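Local coordinates for enolase from the environmental genome shotgun sequencing of the Sargasso Sea (PDB 2QGY), which is of unknown function but belongs by fold to the enolase superfamily, whose members use a divalent metal ion, usually magnesium, to stabilise enolate intermediates, at residues I18-N23 against K35-K40; E52-N57 against C303-S308; E232-L237 against R266-I271. All blocks are in the same frame, centred on the assembly; numbering follows the deposited sequence. Where two conformers were deposited one is given.

Interaction 1 (I18-N23 against K35-K40)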
loop_
_atom_site.group_PDB
_atom_site.type_symbol
_atom_site.label_atom_id
_atom_site.label_comp_id
_atom_site.label_asym_id
_atom_site.label_seq_id
_atom_site.Cartn_x
_atom_site.Cartn_y
_atom_site.Cartn_z
ATOM N N ILE A 18 -2.788 -6.768 21.264
ATOM C CA ILE A 18 -2.819 -7.338 19.908
ATOM C C ILE A 18 -2.456 -8.812 20.025
ATOM O O ILE A 18 -1.493 -9.158 20.733
ATOM C CB ILE A 18 -1.804 -6.637 18.961
ATOM C CG1 ILE A 18 -2.065 -5.147 18.874
ATOM C CG2 ILE A 18 -1.834 -7.300 17.507
ATOM C CD1 ILE A 18 -1.009 -4.361 18.049
ATOM N N TRP A 19 -3.210 -9.672 19.333
ATOM C CA TRP A 19 -2.827 -11.073 19.167
ATOM C C TRP A 19 -2.643 -11.312 17.692
ATOM O O TRP A 19 -3.445 -10.823 16.892
ATOM C CB TRP A 19 -3.954 -12.003 19.607
ATOM C CG TRP A 19 -4.319 -11.969 21.050
ATOM C CD1 TRP A 19 -3.920 -12.859 22.001
ATOM C CD2 TRP A 19 -5.214 -11.052 21.701
ATOM N NE1 TRP A 19 -4.483 -12.541 23.220
ATOM C CE2 TRP A 19 -5.280 -11.436 23.065
ATOM C CE3 TRP A 19 -5.967 -9.943 21.270
ATOM C CZ2 TRP A 19 -6.063 -10.752 23.999
ATOM C CZ3 TRP A 19 -6.737 -9.243 22.214
ATOM C CH2 TRP A 19 -6.796 -9.674 23.551
ATOM N N ILE A 20 -1.592 -12.055 17.335
ATOM C CA ILE A 20 -1.508 -12.630 15.992
ATOM C C ILE A 20 -1.616 -14.141 16.130
ATOM O O ILE A 20 -0.755 -14.781 16.761
ATOM C CB ILE A 20 -0.161 -12.274 15.331
ATOM C CG1 ILE A 20 0.007 -10.746 15.276
ATOM C CG2 ILE A 20 -0.021 -13.000 13.961
ATOM C CD1 ILE A 20 1.342 -10.303 14.635
ATOM N N THR A 21 -2.684 -14.721 15.590
ATOM C CA THR A 21 -2.887 -16.152 15.761
ATOM C C THR A 21 -1.874 -16.954 14.916
ATOM O O THR A 21 -1.437 -16.508 13.856
ATOM C CB THR A 21 -4.351 -16.598 15.501
ATOM O OG1 THR A 21 -4.739 -16.300 14.141
ATOM C CG2 THR A 21 -5.302 -15.855 16.462
ATOM N N ASP A 22 -1.492 -18.134 15.398
ATOM C CA ASP A 22 -0.676 -19.026 14.581
ATOM C C ASP A 22 -1.573 -19.623 13.511
ATOM O O ASP A 22 -2.792 -19.559 13.609
ATOM C CB ASP A 22 -0.100 -20.165 15.430
ATOM C CG ASP A 22 1.221 -20.703 14.872
ATOM O OD1 ASP A 22 1.620 -20.347 13.733
ATOM O OD2 ASP A 22 1.858 -21.479 15.605
ATOM N N ASN A 23 -0.976 -20.221 12.484
ATOM C CA ASN A 23 -1.751 -21.034 11.583
ATOM C C ASN A 23 -2.214 -22.266 12.344
ATOM O O ASN A 23 -1.467 -22.827 13.141
ATOM C CB ASN A 23 -0.901 -21.464 10.376
ATOM C CG ASN A 23 -0.292 -20.280 9.649
ATOM O OD1 ASN A 23 0.899 -19.986 9.797
ATOM N ND2 ASN A 23 -1.108 -19.595 8.850
ATOM N N LYS A 35 -2.899 -16.561 9.584
ATOM C CA LYS A 35 -2.685 -15.848 10.847
ATOM C C LYS A 35 -3.660 -14.651 10.891
ATOM O O LYS A 35 -3.792 -13.901 9.897
ATOM C CB LYS A 35 -1.241 -15.366 10.969
ATOM C CG LYS A 35 -0.206 -16.472 10.831
ATOM C CD LYS A 35 1.183 -15.988 11.252
ATOM C CE LYS A 35 2.243 -17.104 11.184
ATOM N NZ LYS A 35 2.408 -17.665 9.818
ATOM N N PHE A 36 -4.385 -14.487 12.001
ATOM C CA PHE A 36 -5.284 -13.334 12.158
ATOM C C PHE A 36 -4.624 -12.315 13.099
ATOM O O PHE A 36 -3.808 -12.693 13.927
ATOM C CB PHE A 36 -6.632 -13.797 12.733
ATOM C CG PHE A 36 -7.274 -14.924 11.953
ATOM C CD1 PHE A 36 -7.554 -14.778 10.602
ATOM C CD2 PHE A 36 -7.626 -16.117 12.581
ATOM C CE1 PHE A 36 -8.201 -15.813 9.884
ATOM C CE2 PHE A 36 -8.254 -17.138 11.886
ATOM C CZ PHE A 36 -8.535 -16.994 10.534
ATOM N N ILE A 37 -5.006 -11.048 12.958
ATOM C CA ILE A 37 -4.515 -9.962 13.788
ATOM C C ILE A 37 -5.752 -9.354 14.419
ATOM O O ILE A 37 -6.520 -8.679 13.758
ATOM C CB ILE A 37 -3.785 -8.893 12.944
ATOM C CG1 ILE A 37 -2.641 -9.549 12.146
ATOM C CG2 ILE A 37 -3.350 -7.701 13.843
ATOM C CD1 ILE A 37 -1.993 -8.611 11.064
ATOM N N ILE A 38 -5.921 -9.601 15.706
ATOM C CA ILE A 38 -7.098 -9.137 16.434
ATOM C C ILE A 38 -6.610 -8.207 17.539
ATOM O O ILE A 38 -5.623 -8.513 18.182
ATOM C CB ILE A 38 -7.843 -10.326 17.006
ATOM C CG1 ILE A 38 -8.385 -11.169 15.827
ATOM C CG2 ILE A 38 -8.984 -9.843 17.889
ATOM C CD1 ILE A 38 -9.093 -12.422 16.216
ATOM N N ILE A 39 -7.269 -7.066 17.718
ATOM C CA ILE A 39 -6.847 -6.103 18.746
ATOM C C ILE A 39 -7.965 -5.796 19.732
ATOM O O ILE A 39 -9.145 -5.916 19.419
ATOM C CB ILE A 39 -6.300 -4.780 18.115
ATOM C CG1 ILE A 39 -7.435 -3.829 17.698
ATOM C CG2 ILE A 39 -5.392 -5.091 16.912
ATOM C CD1 ILE A 39 -6.913 -2.452 17.244
ATOM N N LYS A 40 -7.574 -5.382 20.939
ATOM C CA LYS A 40 -8.534 -4.867 21.893
ATOM C C LYS A 40 -7.945 -3.575 22.448
ATOM O O LYS A 40 -6.810 -3.560 22.907
ATOM C CB LYS A 40 -8.766 -5.867 23.035
ATOM C CG LYS A 40 -9.927 -5.425 23.896
ATOM C CD LYS A 40 -10.165 -6.350 25.113
ATOM C CE LYS A 40 -9.330 -5.961 26.301
ATOM N NZ LYS A 40 -9.669 -6.908 27.437
HETATM O O HOH W 1 -0.860 -17.096 7.248
#
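Lys35 NZ donates to Asn23 OD1 at 2.8 Å, reaching the amide oxygen from 22° off its carbonyl plane. The lysine runs extended until its last torsion, where a bend (chi4 60°) swings the ammonium group over to Asn23. The amide of Asn23 is used at both ends, since its ND2 donates to a water that also takes the N-H of Lys35, and to Thr33 O. Next along, Phe36 N donates to Thr21 OG1 (2.8 Å), while Thr21 N donates to Phe36 O. The hydroxyl therefore stands in for a main-chain acceptor just where the regular pairing ends. Thr21 O, buried against the aliphatic part of Lys35, has no polar partner.

Beyond this, Trp19 and Ile38 form a hydrogen-bonded pair, with Trp19 N to Ile38 O at 2.9 Å and nearly straight (173°). The same carbonyl oxygen lies in the plane of the Trp19 indole at its edge, 3.4 Å from CE3. Lys40 CB touches the neighbouring CZ3, and the indole N-H goes to Ser370. Ile18, Ile20, Ile37 and Ile39 share the other face of the sheet, where Ile18 CG2 meets Ile37 CG2 at 4.0 Å and these two pack on helix 60-74. This is the antiparallel pairing of strands 13-21 and 37-43 in the N-terminal capping domain of the enolase superfamily, whose sheet packs on helices.

Interaction 2 (E52-N57 against C303-S308)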
loop_
_atom_site.group_PDB
_atom_site.type_symbol
_atom_site.label_atom_id
_atom_site.label_comp_id
_atom_site.label_asym_id
_atom_site.label_seq_id
_atom_site.Cartn_x
_atom_site.Cartn_y
_atom_site.Cartn_z
ATOM N N GLU A 52 -10.006 -5.881 14.088
ATOM C CA GLU A 52 -9.285 -6.932 13.398
ATOM C C GLU A 52 -8.720 -6.309 12.130
ATOM O O GLU A 52 -9.407 -5.523 11.494
ATOM C CB GLU A 52 -10.218 -8.093 13.046
ATOM C CG GLU A 52 -9.458 -9.261 12.367
ATOM C CD GLU A 52 -10.169 -10.610 12.349
ATOM O OE1 GLU A 52 -11.293 -10.784 12.914
ATOM O OE2 GLU A 52 -9.578 -11.536 11.736
ATOM N N ALA A 53 -7.449 -6.586 11.832
ATOM C CA ALA A 53 -6.771 -6.089 10.627
ATOM C C ALA A 53 -6.714 -7.205 9.609
ATOM O O ALA A 53 -6.532 -8.378 9.981
ATOM C CB ALA A 53 -5.321 -5.672 10.941
ATOM N N PHE A 54 -6.846 -6.838 8.335
ATOM C CA PHE A 54 -6.663 -7.826 7.289
ATOM C C PHE A 54 -5.182 -8.222 7.249
ATOM O O PHE A 54 -4.324 -7.403 6.973
ATOM C CB PHE A 54 -7.162 -7.313 5.941
ATOM C CG PHE A 54 -6.824 -8.236 4.835
ATOM C CD1 PHE A 54 -7.537 -9.405 4.679
ATOM C CD2 PHE A 54 -5.747 -7.979 4.021
ATOM C CE1 PHE A 54 -7.229 -10.300 3.669
ATOM C CE2 PHE A 54 -5.398 -8.889 2.983
ATOM C CZ PHE A 54 -6.140 -10.045 2.831
ATOM N N SER A 55 -4.882 -9.478 7.540
ATOM C CA SER A 55 -3.471 -9.882 7.687
ATOM C C SER A 55 -2.882 -10.382 6.383
ATOM O O SER A 55 -3.591 -10.937 5.548
ATOM C CB SER A 55 -3.304 -10.951 8.777
ATOM O OG SER A 55 -3.904 -12.136 8.346
ATOM N N ILE A 56 -1.574 -10.178 6.211
ATOM C CA ILE A 56 -0.905 -10.438 4.928
ATOM C C ILE A 56 0.366 -11.179 5.276
ATOM O O ILE A 56 1.060 -10.795 6.215
ATOM C CB ILE A 56 -0.593 -9.149 4.132
ATOM C CG1 ILE A 56 -1.825 -8.237 4.053
ATOM C CG2 ILE A 56 -0.153 -9.521 2.700
ATOM C CD1 ILE A 56 -1.548 -6.800 3.495
ATOM N N ASN A 57 0.613 -12.275 4.562
ATOM C CA ASN A 57 1.740 -13.173 4.865
ATOM C C ASN A 57 3.055 -12.395 4.930
ATOM O O ASN A 57 3.333 -11.576 4.056
ATOM C CB ASN A 57 1.794 -14.306 3.820
ATOM C CG ASN A 57 2.645 -15.505 4.254
ATOM O OD1 ASN A 57 3.028 -16.323 3.404
ATOM N ND2 ASN A 57 2.959 -15.611 5.543
ATOM N N CYS A 303 -13.922 -10.942 2.996
ATOM C CA CYS A 303 -13.688 -11.221 4.418
ATOM C C CYS A 303 -12.820 -12.460 4.605
ATOM O O CYS A 303 -13.254 -13.484 5.152
ATOM C CB CYS A 303 -15.018 -11.336 5.202
ATOM S SG CYS A 303 -14.699 -11.296 7.029
ATOM N N TRP A 304 -11.584 -12.394 4.121
ATOM C CA TRP A 304 -10.650 -13.468 4.383
ATOM C C TRP A 304 -9.922 -13.091 5.681
ATOM O O TRP A 304 -8.795 -12.583 5.690
ATOM C CB TRP A 304 -9.715 -13.723 3.193
ATOM C CG TRP A 304 -8.846 -14.938 3.372
ATOM C CD1 TRP A 304 -9.195 -16.130 3.926
ATOM C CD2 TRP A 304 -7.459 -15.037 3.049
ATOM N NE1 TRP A 304 -8.113 -16.988 3.951
ATOM C CE2 TRP A 304 -7.041 -16.347 3.396
ATOM C CE3 TRP A 304 -6.536 -14.155 2.478
ATOM C CZ2 TRP A 304 -5.727 -16.796 3.194
ATOM C CZ3 TRP A 304 -5.220 -14.605 2.265
ATOM C CH2 TRP A 304 -4.835 -15.910 2.641
ATOM N N ASN A 305 -10.616 -13.343 6.780
ATOM C CA ASN A 305 -10.242 -12.866 8.129
ATOM C C ASN A 305 -10.846 -13.893 9.078
ATOM O O ASN A 305 -11.440 -14.902 8.634
ATOM C CB ASN A 305 -10.921 -11.526 8.427
ATOM C CG ASN A 305 -10.426 -10.381 7.537
ATOM O OD1 ASN A 305 -9.241 -10.048 7.532
ATOM N ND2 ASN A 305 -11.336 -9.746 6.845
ATOM N N SER A 306 -10.724 -13.665 10.385
ATOM C CA SER A 306 -11.464 -14.550 11.315
ATOM C C SER A 306 -12.955 -14.367 11.145
ATOM O O SER A 306 -13.410 -13.345 10.659
ATOM C CB SER A 306 -11.105 -14.278 12.756
ATOM O OG SER A 306 -11.975 -13.300 13.320
ATOM N N MET A 307 -13.723 -15.366 11.573
ATOM C CA MET A 307 -15.175 -15.236 11.529
ATOM C C MET A 307 -15.706 -14.654 12.844
ATOM O O MET A 307 -16.896 -14.814 13.170
ATOM C CB MET A 307 -15.873 -16.575 11.150
ATOM C CG MET A 307 -15.657 -17.090 9.679
ATOM S SD MET A 307 -16.410 -16.005 8.440
ATOM C CE MET A 307 -14.967 -15.079 7.889
ATOM N N SER A 308 -14.836 -13.949 13.579
ATOM C CA SER A 308 -15.211 -13.279 14.808
ATOM C C SER A 308 -15.368 -11.775 14.561
ATOM O O SER A 308 -16.422 -11.344 14.071
ATOM C CB SER A 308 -14.213 -13.614 15.949
ATOM O OG SER A 308 -12.878 -13.122 15.739
HETATM O O HOH W 2 -7.011 -11.407 8.158
#
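Glu52 faces Ser306 with both carboxylate oxygens at once. Its side chain stretches out from the strand, CG anti to the backbone N (chi1 -177°), and carries the carboxylate straight across to the loop. There OE1 takes the hydroxyl of Ser306 (OG, 2.6 Å) and OE2 takes the Ser306 N-H (N, 2.8 Å). Both donors come in on the syn side, somewhat out of the carboxylate plane, so the group is held against rotation about its last bond. OE1 also receives the N-H of Ser310 from the start of helix 309-320. Ser306 OG in turn accepts from Ser308 N, an ST turn, and from the Ser308 hydroxyl; Ser306 thus passes the grip of Glu52 on to the loop.

The phenyl ring of Phe54 and the amide of Asn305 stand almost perpendicular, their planes 85° apart. Asn305 OD1 lies at the ring edge, near its plane, 3.4 Å from Phe54 CD1, where the slightly positive ring hydrogens suit it. A water joins the same oxygen to Ser55 N, and Asn305 ND2 is held by Asp275. Farther round the ring, Phe54 CE1 approaches Trp304 CE3 at 4.1 Å, the two side chains lying at a slant. The Trp304 side chain itself is about 8 Å from the magnesium ion, with its NE1 hydrogen-bonded to Tyr333 OH.

This is an interdomain contact of the enolase superfamily, capping domain against barrel near the metal site: it joins the end of strand 48-53, beside strand 37-43, to the loop between strand 298-299 and helix 309-320, while helix 99-120 packs behind Ala53.

Interaction 3 (E232-L237 against R266-I271)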
loop_
_atom_site.group_PDB
_atom_site.type_symbol
_atom_site.label_atom_id
_atom_site.label_comp_id
_atom_site.label_asym_id
_atom_site.label_seq_id
_atom_site.Cartn_x
_atom_site.Cartn_y
_atom_site.Cartn_z
ATOM N N GLU A 232 -5.777 -2.916 -10.404
ATOM C CA GLU A 232 -5.167 -1.643 -10.778
ATOM C C GLU A 232 -5.137 -1.409 -12.284
ATOM O O GLU A 232 -4.893 -0.286 -12.730
ATOM C CB GLU A 232 -3.763 -1.508 -10.206
ATOM C CG GLU A 232 -3.766 -1.316 -8.701
ATOM C CD GLU A 232 -2.393 -0.988 -8.188
ATOM O OE1 GLU A 232 -1.986 0.188 -8.266
ATOM O OE2 GLU A 232 -1.725 -1.911 -7.703
ATOM N N ASN A 233 -5.368 -2.467 -13.055
ATOM C CA ASN A 233 -5.402 -2.334 -14.516
ATOM C C ASN A 233 -6.828 -2.001 -14.932
ATOM O O ASN A 233 -7.574 -2.869 -15.393
ATOM C CB ASN A 233 -4.936 -3.626 -15.200
ATOM C CG ASN A 233 -4.645 -3.426 -16.709
ATOM O OD1 ASN A 233 -5.149 -2.492 -17.335
ATOM N ND2 ASN A 233 -3.798 -4.265 -17.256
ATOM N N ILE A 234 -7.211 -0.749 -14.725
ATOM C CA ILE A 234 -8.594 -0.343 -14.920
ATOM C C ILE A 234 -8.959 -0.486 -16.407
ATOM O O ILE A 234 -10.095 -0.880 -16.744
ATOM C CB ILE A 234 -8.876 1.083 -14.343
ATOM C CG1 ILE A 234 -8.462 1.135 -12.853
ATOM C CG2 ILE A 234 -10.350 1.458 -14.495
ATOM C CD1 ILE A 234 -8.725 2.467 -12.173
ATOM N N SER A 235 -7.996 -0.188 -17.272
ATOM C CA SER A 235 -8.202 -0.340 -18.718
ATOM C C SER A 235 -8.688 -1.742 -19.052
ATOM O O SER A 235 -9.662 -1.900 -19.809
ATOM C CB SER A 235 -6.907 -0.020 -19.472
ATOM O OG SER A 235 -6.606 1.351 -19.298
ATOM N N LEU A 236 -8.015 -2.756 -18.510
ATOM C CA LEU A 236 -8.378 -4.160 -18.762
ATOM C C LEU A 236 -9.688 -4.539 -18.105
ATOM O O LEU A 236 -10.474 -5.309 -18.667
ATOM C CB LEU A 236 -7.288 -5.114 -18.280
ATOM C CG LEU A 236 -6.328 -5.667 -19.319
ATOM C CD1 LEU A 236 -5.426 -4.562 -19.857
ATOM C CD2 LEU A 236 -5.511 -6.817 -18.719
ATOM N N LEU A 237 -9.942 -3.996 -16.915
ATOM C CA LEU A 237 -11.221 -4.288 -16.247
ATOM C C LEU A 237 -12.380 -3.826 -17.121
ATOM O O LEU A 237 -13.386 -4.543 -17.310
ATOM C CB LEU A 237 -11.323 -3.587 -14.882
ATOM C CG LEU A 237 -10.720 -4.205 -13.629
ATOM C CD1 LEU A 237 -10.724 -3.128 -12.528
ATOM C CD2 LEU A 237 -11.519 -5.421 -13.201
ATOM N N ARG A 266 -14.987 5.195 -14.339
ATOM C CA ARG A 266 -14.654 4.454 -15.532
ATOM C C ARG A 266 -15.643 3.324 -15.867
ATOM O O ARG A 266 -15.408 2.570 -16.813
ATOM C CB ARG A 266 -13.244 3.867 -15.376
ATOM C CG ARG A 266 -12.101 4.924 -15.263
ATOM C CD ARG A 266 -11.561 5.362 -16.629
ATOM N NE ARG A 266 -10.828 4.280 -17.268
ATOM C CZ ARG A 266 -9.568 3.923 -16.960
ATOM N NH1 ARG A 266 -9.004 2.915 -17.604
ATOM N NH2 ARG A 266 -8.858 4.573 -16.032
ATOM N N ASN A 267 -16.703 3.198 -15.086
ATOM C CA ASN A 267 -17.653 2.077 -15.203
ATOM C C ASN A 267 -16.905 0.754 -15.303
ATOM O O ASN A 267 -17.147 -0.052 -16.211
ATOM C CB ASN A 267 -18.598 2.263 -16.426
ATOM C CG ASN A 267 -19.454 3.516 -16.310
ATOM O OD1 ASN A 267 -19.604 4.286 -17.272
ATOM N ND2 ASN A 267 -19.981 3.755 -15.112
ATOM N N ALA A 268 -15.986 0.523 -14.361
ATOM C CA ALA A 268 -15.050 -0.575 -14.524
ATOM C C ALA A 268 -15.477 -1.889 -13.857
ATOM O O ALA A 268 -14.837 -2.929 -14.053
ATOM C CB ALA A 268 -13.639 -0.154 -14.053
ATOM N N ALA A 269 -16.564 -1.860 -13.114
ATOM C CA ALA A 269 -17.011 -3.033 -12.374
ATOM C C ALA A 269 -18.466 -2.928 -11.990
ATOM O O ALA A 269 -19.048 -1.852 -11.981
ATOM C CB ALA A 269 -16.141 -3.260 -11.123
ATOM N N ASP A 270 -19.043 -4.074 -11.663
ATOM C CA ASP A 270 -20.445 -4.164 -11.275
ATOM C C ASP A 270 -20.593 -4.236 -9.747
ATOM O O ASP A 270 -21.620 -3.824 -9.187
ATOM C CB ASP A 270 -21.026 -5.424 -11.925
ATOM C CG ASP A 270 -20.955 -5.358 -13.455
ATOM O OD1 ASP A 270 -21.679 -4.504 -13.982
ATOM O OD2 ASP A 270 -20.179 -6.085 -14.127
ATOM N N ILE A 271 -19.566 -4.778 -9.091
ATOM C CA ILE A 271 -19.586 -5.008 -7.635
ATOM C C ILE A 271 -18.178 -4.729 -7.122
ATOM O O ILE A 271 -17.209 -5.112 -7.747
ATOM C CB ILE A 271 -19.938 -6.503 -7.313
ATOM C CG1 ILE A 271 -21.325 -6.891 -7.870
ATOM C CG2 ILE A 271 -19.844 -6.792 -5.774
ATOM C CD1 ILE A 271 -21.581 -8.424 -7.925
#
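Arg266 lies over Ile234, and its side chain can be followed along that isoleucine. CB starts 3.9 Å from Ile234 CG2, and CG stays at a similar distance from the same methyl. Bends at chi2 (-87°) and chi3 (-69°) then fold the chain back, which brings the guanidinium flat over Ile234. Arg266 CZ sits 3.6 Å from Ile234 CG2, and the methyl lies 3.5 Å from the guanidinium plane, beneath its centre. NE, NH1 and NH2 all border this apolar surface, and Arg266 NH1 also comes near Ser235, 3.3 Å from its OG.

The charged end is answered from elsewhere: NH2 forms a salt bridge with Glu262 of the same chain, and NH1 one with Glu262 of the second subunit. That glutamate of the second subunit also accepts from Ser235 OG, so the guanidinium lies at the dimer interface.

Ile234 CG2 has a second neighbour in Ala268 CB, at 3.7 Å. Leu237, a turn further along the helix, sets its CB 3.7 Å from Ala268 O, a buried oxygen that lacks any polar partner. Asn233 caps this helix, its OD1 accepting from Leu236 N.

Across from it, helix 257-265 finishes in a Schellman motif at Asn267, whose positive phi turns the chain toward strand 271-272. The arrangement belongs to the beta/alpha barrel of the enolase superfamily: the start of one outer helix packs against the connection from the next helix into its following strand.

In the fold
From the N terminus, the chain first turns back on itself in interaction 1, where 11 residues without helix or strand separate 18-23 from 35-40, on the neighbouring strands 13-21 and 37-43. The next strand of that sheet, 48-53, opens interaction 2, which touches interaction 1: Ile37 O meets Ala53 N across the adjoining strands, and Phe36 packs on Ser306. Interaction 2 closes only 246 residues later, tying the N-terminal domain to the barrel. Interaction 3 falls wholly within that long span, joining two successive helix-strand units of the barrel at the subunit interface. Its centre is about 25 Å from that of interaction 2 and about 33 Å from that of interaction 1.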